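Folylpolyglutamate synthase (FolC) (PDB 6K8C) probably adds glutamate to dihydropteroate to make dihydrofolate, and further glutamates to tetrahydrofolates, using ATP. Local coordinates at residues Asn10-Glu22 against Ser116-Leu128. Numbering follows the deposited sequence.
Sequences NGLKAFLETKPKE and SSACSYFEYATLL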
loop_
_atom_site.group_PDB
_atom_site.type_symbol
_atom_site.label_atom_id
_atom_site.label_comp_id
_atom_site.label_asym_id
_atom_site.label_seq_id
_atom_site.Cartn_x
_atom_site.Cartn_y
_atom_site.Cartn_z
ATOM N N ASN A 10 0.474 -5.542 28.929
ATOM C CA ASN A 10 -0.078 -6.603 28.100
ATOM C C ASN A 10 -0.667 -6.081 26.796
ATOM O O ASN A 10 -1.294 -6.850 26.060
ATOM C CB ASN A 10 -1.138 -7.384 28.879
ATOM C CG ASN A 10 -0.563 -8.095 30.092
ATOM O OD1 ASN A 10 0.550 -8.618 30.049
ATOM N ND2 ASN A 10 -1.325 -8.121 31.180
ATOM N N GLY A 11 -0.469 -4.804 26.492
ATOM C CA GLY A 11 -1.067 -4.208 25.318
ATOM C C GLY A 11 -0.419 -4.662 24.022
ATOM O O GLY A 11 0.633 -5.303 23.986
ATOM N N LEU A 12 -1.079 -4.304 22.921
ATOM C CA LEU A 12 -0.590 -4.708 21.607
ATOM C C LEU A 12 0.748 -4.050 21.282
ATOM O O LEU A 12 1.629 -4.687 20.694
ATOM C CB LEU A 12 -1.629 -4.370 20.540
ATOM C CG LEU A 12 -1.131 -4.483 19.099
ATOM C CD1 LEU A 12 -0.743 -5.920 18.787
ATOM C CD2 LEU A 12 -2.196 -3.986 18.129
ATOM N N LYS A 13 0.918 -2.778 21.653
ATOM C CA LYS A 13 2.154 -2.072 21.328
ATOM C C LYS A 13 3.369 -2.791 21.908
ATOM O O LYS A 13 4.373 -2.998 21.214
ATOM C CB LYS A 13 2.082 -0.627 21.830
ATOM C CG LYS A 13 3.401 0.131 21.718
ATOM C CD LYS A 13 3.299 1.538 22.294
ATOM C CE LYS A 13 2.693 2.506 21.285
ATOM N NZ LYS A 13 3.549 2.678 20.075
ATOM N N ALA A 14 3.282 -3.205 23.177
ATOM C CA ALA A 14 4.389 -3.921 23.804
ATOM C C ALA A 14 4.614 -5.276 23.150
ATOM O O ALA A 14 5.761 -5.706 22.983
ATOM C CB ALA A 14 4.130 -4.084 25.305
ATOM N N PHE A 15 3.534 -5.964 22.770
ATOM C CA PHE A 15 3.678 -7.266 22.125
ATOM C C PHE A 15 4.372 -7.144 20.772
ATOM O O PHE A 15 5.188 -7.999 20.405
ATOM C CB PHE A 15 2.305 -7.920 21.969
ATOM C CG PHE A 15 2.358 -9.371 21.597
ATOM C CD1 PHE A 15 2.915 -10.304 22.458
ATOM C CD2 PHE A 15 1.828 -9.808 20.393
ATOM C CE1 PHE A 15 2.950 -11.648 22.121
ATOM C CE2 PHE A 15 1.852 -11.147 20.056
ATOM C CZ PHE A 15 2.421 -12.069 20.919
ATOM N N LEU A 16 4.059 -6.092 20.009
ATOM C CA LEU A 16 4.732 -5.902 18.725
ATOM C C LEU A 16 6.208 -5.569 18.908
ATOM O O LEU A 16 7.034 -5.940 18.068
ATOM C CB LEU A 16 4.039 -4.807 17.914
ATOM C CG LEU A 16 2.624 -5.149 17.442
ATOM C CD1 LEU A 16 2.008 -3.979 16.695
ATOM C CD2 LEU A 16 2.658 -6.396 16.571
ATOM N N GLU A 17 6.568 -4.892 19.998
ATOM C CA GLU A 17 7.975 -4.565 20.201
ATOM C C GLU A 17 8.826 -5.790 20.531
ATOM O O GLU A 17 10.052 -5.726 20.392
ATOM C CB GLU A 17 8.114 -3.493 21.283
ATOM C CG GLU A 17 7.875 -2.089 20.742
ATOM C CD GLU A 17 7.455 -1.086 21.800
ATOM O OE1 GLU A 17 7.020 0.020 21.416
ATOM O OE2 GLU A 17 7.567 -1.390 23.007
ATOM N N THR A 18 8.212 -6.900 20.944
ATOM C CA THR A 18 8.931 -8.164 21.078
ATOM C C THR A 18 9.139 -8.867 19.747
ATOM O O THR A 18 9.782 -9.921 19.712
ATOM C CB THR A 18 8.192 -9.114 22.021
ATOM O OG1 THR A 18 7.085 -9.708 21.329
ATOM C CG2 THR A 18 7.695 -8.371 23.256
ATOM N N LYS A 19 8.603 -8.324 18.653
ATOM C CA LYS A 19 8.796 -8.881 17.317
ATOM C C LYS A 19 9.485 -7.816 16.474
ATOM O O LYS A 19 8.829 -7.121 15.683
ATOM C CB LYS A 19 7.476 -9.322 16.687
ATOM C CG LYS A 19 6.673 -10.290 17.543
ATOM C CD LYS A 19 5.200 -10.277 17.149
ATOM C CE LYS A 19 4.401 -11.335 17.909
ATOM N NZ LYS A 19 5.039 -12.685 17.994
ATOM N N PRO A 20 10.797 -7.641 16.639
ATOM C CA PRO A 20 11.526 -6.695 15.785
ATOM C C PRO A 20 11.248 -6.995 14.323
ATOM O O PRO A 20 11.398 -8.130 13.864
ATOM C CB PRO A 20 12.997 -6.934 16.154
ATOM C CG PRO A 20 13.020 -8.203 16.942
ATOM C CD PRO A 20 11.686 -8.337 17.582
ATOM N N LYS A 21 10.818 -5.961 13.595
ATOM C CA LYS A 21 10.160 -6.148 12.307
ATOM C C LYS A 21 11.062 -6.762 11.242
ATOM O O LYS A 21 10.554 -7.167 10.191
ATOM C CB LYS A 21 9.596 -4.811 11.820
ATOM C CG LYS A 21 9.275 -3.839 12.946
ATOM C CD LYS A 21 8.014 -3.045 12.652
ATOM C CE LYS A 21 8.119 -2.267 11.352
ATOM N NZ LYS A 21 7.023 -1.265 11.201
ATOM N N GLU A 22 12.367 -6.853 11.479
ATOM C CA GLU A 22 13.247 -7.549 10.545
ATOM C C GLU A 22 14.315 -8.358 11.275
ATOM O O GLU A 22 14.189 -8.650 12.463
ATOM C CB GLU A 22 13.911 -6.562 9.579
ATOM C CG GLU A 22 13.012 -6.034 8.453
ATOM C CD GLU A 22 12.385 -7.128 7.594
ATOM O OE1 GLU A 22 11.403 -6.820 6.884
ATOM O OE2 GLU A 22 12.867 -8.282 7.608
ATOM N N SER A 116 0.668 -17.384 18.522
ATOM C CA SER A 116 0.798 -15.932 18.458
ATOM C C SER A 116 2.200 -15.482 18.847
ATOM O O SER A 116 2.742 -14.543 18.254
ATOM C CB SER A 116 -0.247 -15.277 19.355
ATOM O OG SER A 116 -1.546 -15.477 18.825
ATOM N N SER A 117 2.804 -16.134 19.842
ATOM C CA SER A 117 4.174 -15.791 20.206
ATOM C C SER A 117 5.158 -16.207 19.126
ATOM O O SER A 117 6.203 -15.567 18.963
ATOM C CB SER A 117 4.549 -16.441 21.540
ATOM O OG SER A 117 3.850 -15.839 22.611
ATOM N N ALA A 118 4.845 -17.266 18.378
ATOM C CA ALA A 118 5.721 -17.701 17.298
ATOM C C ALA A 118 5.651 -16.784 16.080
ATOM O O ALA A 118 6.533 -16.854 15.219
ATOM C CB ALA A 118 5.374 -19.134 16.888
ATOM N N CYS A 119 4.631 -15.934 15.989
ATOM C CA CYS A 119 4.465 -15.081 14.817
ATOM C C CYS A 119 5.600 -14.076 14.688
ATOM O O CYS A 119 6.042 -13.479 15.672
ATOM C CB CYS A 119 3.148 -14.311 14.896
ATOM S SG CYS A 119 1.685 -15.242 14.451
ATOM N N SER A 120 6.048 -13.871 13.453
ATOM C CA SER A 120 6.768 -12.653 13.128
ATOM C C SER A 120 5.825 -11.455 13.242
ATOM O O SER A 120 4.607 -11.598 13.373
ATOM C CB SER A 120 7.346 -12.729 11.715
ATOM O OG SER A 120 6.333 -12.524 10.737
ATOM N N TYR A 121 6.409 -10.258 13.175
ATOM C CA TYR A 121 5.621 -9.030 13.212
ATOM C C TYR A 121 4.508 -9.050 12.164
ATOM O O TYR A 121 3.326 -8.870 12.486
ATOM C CB TYR A 121 6.555 -7.835 13.004
ATOM C CG TYR A 121 5.902 -6.471 13.014
ATOM C CD1 TYR A 121 5.374 -5.924 11.851
ATOM C CD2 TYR A 121 5.849 -5.714 14.179
ATOM C CE1 TYR A 121 4.793 -4.674 11.852
ATOM C CE2 TYR A 121 5.273 -4.459 14.188
ATOM C CZ TYR A 121 4.747 -3.942 13.020
ATOM O OH TYR A 121 4.177 -2.691 13.016
ATOM N N PHE A 122 4.867 -9.293 10.906
ATOM C CA PHE A 122 3.866 -9.262 9.846
ATOM C C PHE A 122 2.911 -10.444 9.938
ATOM O O PHE A 122 1.728 -10.305 9.610
ATOM C CB PHE A 122 4.539 -9.233 8.473
ATOM C CG PHE A 122 3.563 -9.123 7.327
ATOM C CD1 PHE A 122 2.870 -7.944 7.105
ATOM C CD2 PHE A 122 3.319 -10.206 6.494
ATOM C CE1 PHE A 122 1.960 -7.839 6.058
ATOM C CE2 PHE A 122 2.412 -10.109 5.450
ATOM C CZ PHE A 122 1.733 -8.925 5.231
ATOM N N GLU A 123 3.396 -11.607 10.388
ATOM C CA GLU A 123 2.508 -12.750 10.579
ATOM C C GLU A 123 1.446 -12.457 11.633
ATOM O O GLU A 123 0.287 -12.864 11.486
ATOM C CB GLU A 123 3.323 -13.996 10.948
ATOM C CG GLU A 123 4.128 -14.541 9.758
ATOM C CD GLU A 123 5.185 -15.548 10.159
ATOM O OE1 GLU A 123 5.373 -15.787 11.372
ATOM O OE2 GLU A 123 5.827 -16.109 9.250
ATOM N N TYR A 124 1.816 -11.740 12.701
ATOM C CA TYR A 124 0.831 -11.380 13.718
ATOM C C TYR A 124 -0.180 -10.371 13.183
ATOM O O TYR A 124 -1.375 -10.457 13.494
ATOM C CB TYR A 124 1.525 -10.823 14.960
ATOM C CG TYR A 124 0.621 -10.790 16.168
ATOM C CD1 TYR A 124 0.080 -11.965 16.683
ATOM C CD2 TYR A 124 0.289 -9.591 16.780
ATOM C CE1 TYR A 124 -0.755 -11.943 17.783
ATOM C CE2 TYR A 124 -0.543 -9.562 17.881
ATOM C CZ TYR A 124 -1.062 -10.739 18.375
ATOM O OH TYR A 124 -1.891 -10.709 19.465
ATOM N N ALA A 125 0.284 -9.394 12.394
ATOM C CA ALA A 125 -0.638 -8.462 11.748
ATOM C C ALA A 125 -1.649 -9.206 10.885
ATOM O O ALA A 125 -2.835 -8.854 10.860
ATOM C CB ALA A 125 0.142 -7.448 10.906
ATOM N N THR A 126 -1.195 -10.249 10.182
ATOM C CA THR A 126 -2.094 -11.048 9.353
ATOM C C THR A 126 -3.180 -11.713 10.193
ATOM O O THR A 126 -4.360 -11.690 9.829
ATOM C CB THR A 126 -1.292 -12.094 8.569
ATOM O OG1 THR A 126 -0.333 -11.434 7.731
ATOM C CG2 THR A 126 -2.208 -12.945 7.693
ATOM N N LEU A 127 -2.801 -12.319 11.325
ATOM C CA LEU A 127 -3.804 -12.936 12.190
ATOM C C LEU A 127 -4.764 -11.897 12.746
ATOM O O LEU A 127 -5.966 -12.159 12.872
ATOM C CB LEU A 127 -3.137 -13.701 13.342
ATOM C CG LEU A 127 -2.314 -14.942 12.991
ATOM C CD1 LEU A 127 -1.879 -15.644 14.281
ATOM C CD2 LEU A 127 -3.085 -15.899 12.091
ATOM N N LEU A 128 -4.253 -10.714 13.101
ATOM C CA LEU A 128 -5.128 -9.649 13.569
ATOM C C LEU A 128 -6.147 -9.270 12.498
ATOM O O LEU A 128 -7.323 -9.032 12.803
ATOM C CB LEU A 128 -4.301 -8.430 13.983
ATOM C CG LEU A 128 -3.535 -8.512 15.306
ATOM C CD1 LEU A 128 -2.596 -7.324 15.438
ATOM C CD2 LEU A 128 -4.497 -8.586 16.483
HETATM O O HOH W 1 9.259 -10.062 13.490
#
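Phe15 sets the edge of its ring on one face of Tyr124, a T-shaped pair with centroids 4.8 Å apart and planes at 65°. CG of Phe15 lies anti to the backbone N (chi1 -167°), which sends the ring across to helix 121-132. Its CE2 comes within 3.4 Å of Tyr124 CZ. Leu12 CD1 sits at the edge of the Tyr124 ring and also meets Leu128 CD1 tip to tip. Leu16 touches both tyrosines: CB lies 3.9 Å from Tyr121 CE2, and CD2 packs against Tyr124 CD2. The Tyr124 hydroxyl is hydrogen-bonded to His107 ND1 of helix 100-110, which also packs against Leu12 and Leu128.

Lys19 is buried. A bend at its last torsion (chi4 -45°) brings NZ to two backbone carbonyls around the turn between helices 114-118 and 121-132. NZ donates to Cys119 O at 2.7 Å and to Ser116 O at 3.0 Å, the latter in the carbonyl plane. Ser120 and Glu123 form a capping box at the start of helix 121-132.

The other side is looser. Exposed, poorly ordered Lys21 lays CD over a face of Tyr121, a CH-pi contact 3.5 Å from the ring centroid. Nearby, a water bridges Pro20 O and Tyr121 N.

Two main-chain oxygens thus grip a buried, probably charged ammonium group beside the Phe15-Tyr124 pair, tying segment 10-22 to the turn before helix 121-132. The Lys21 side relies on a poorly ordered chain and a water.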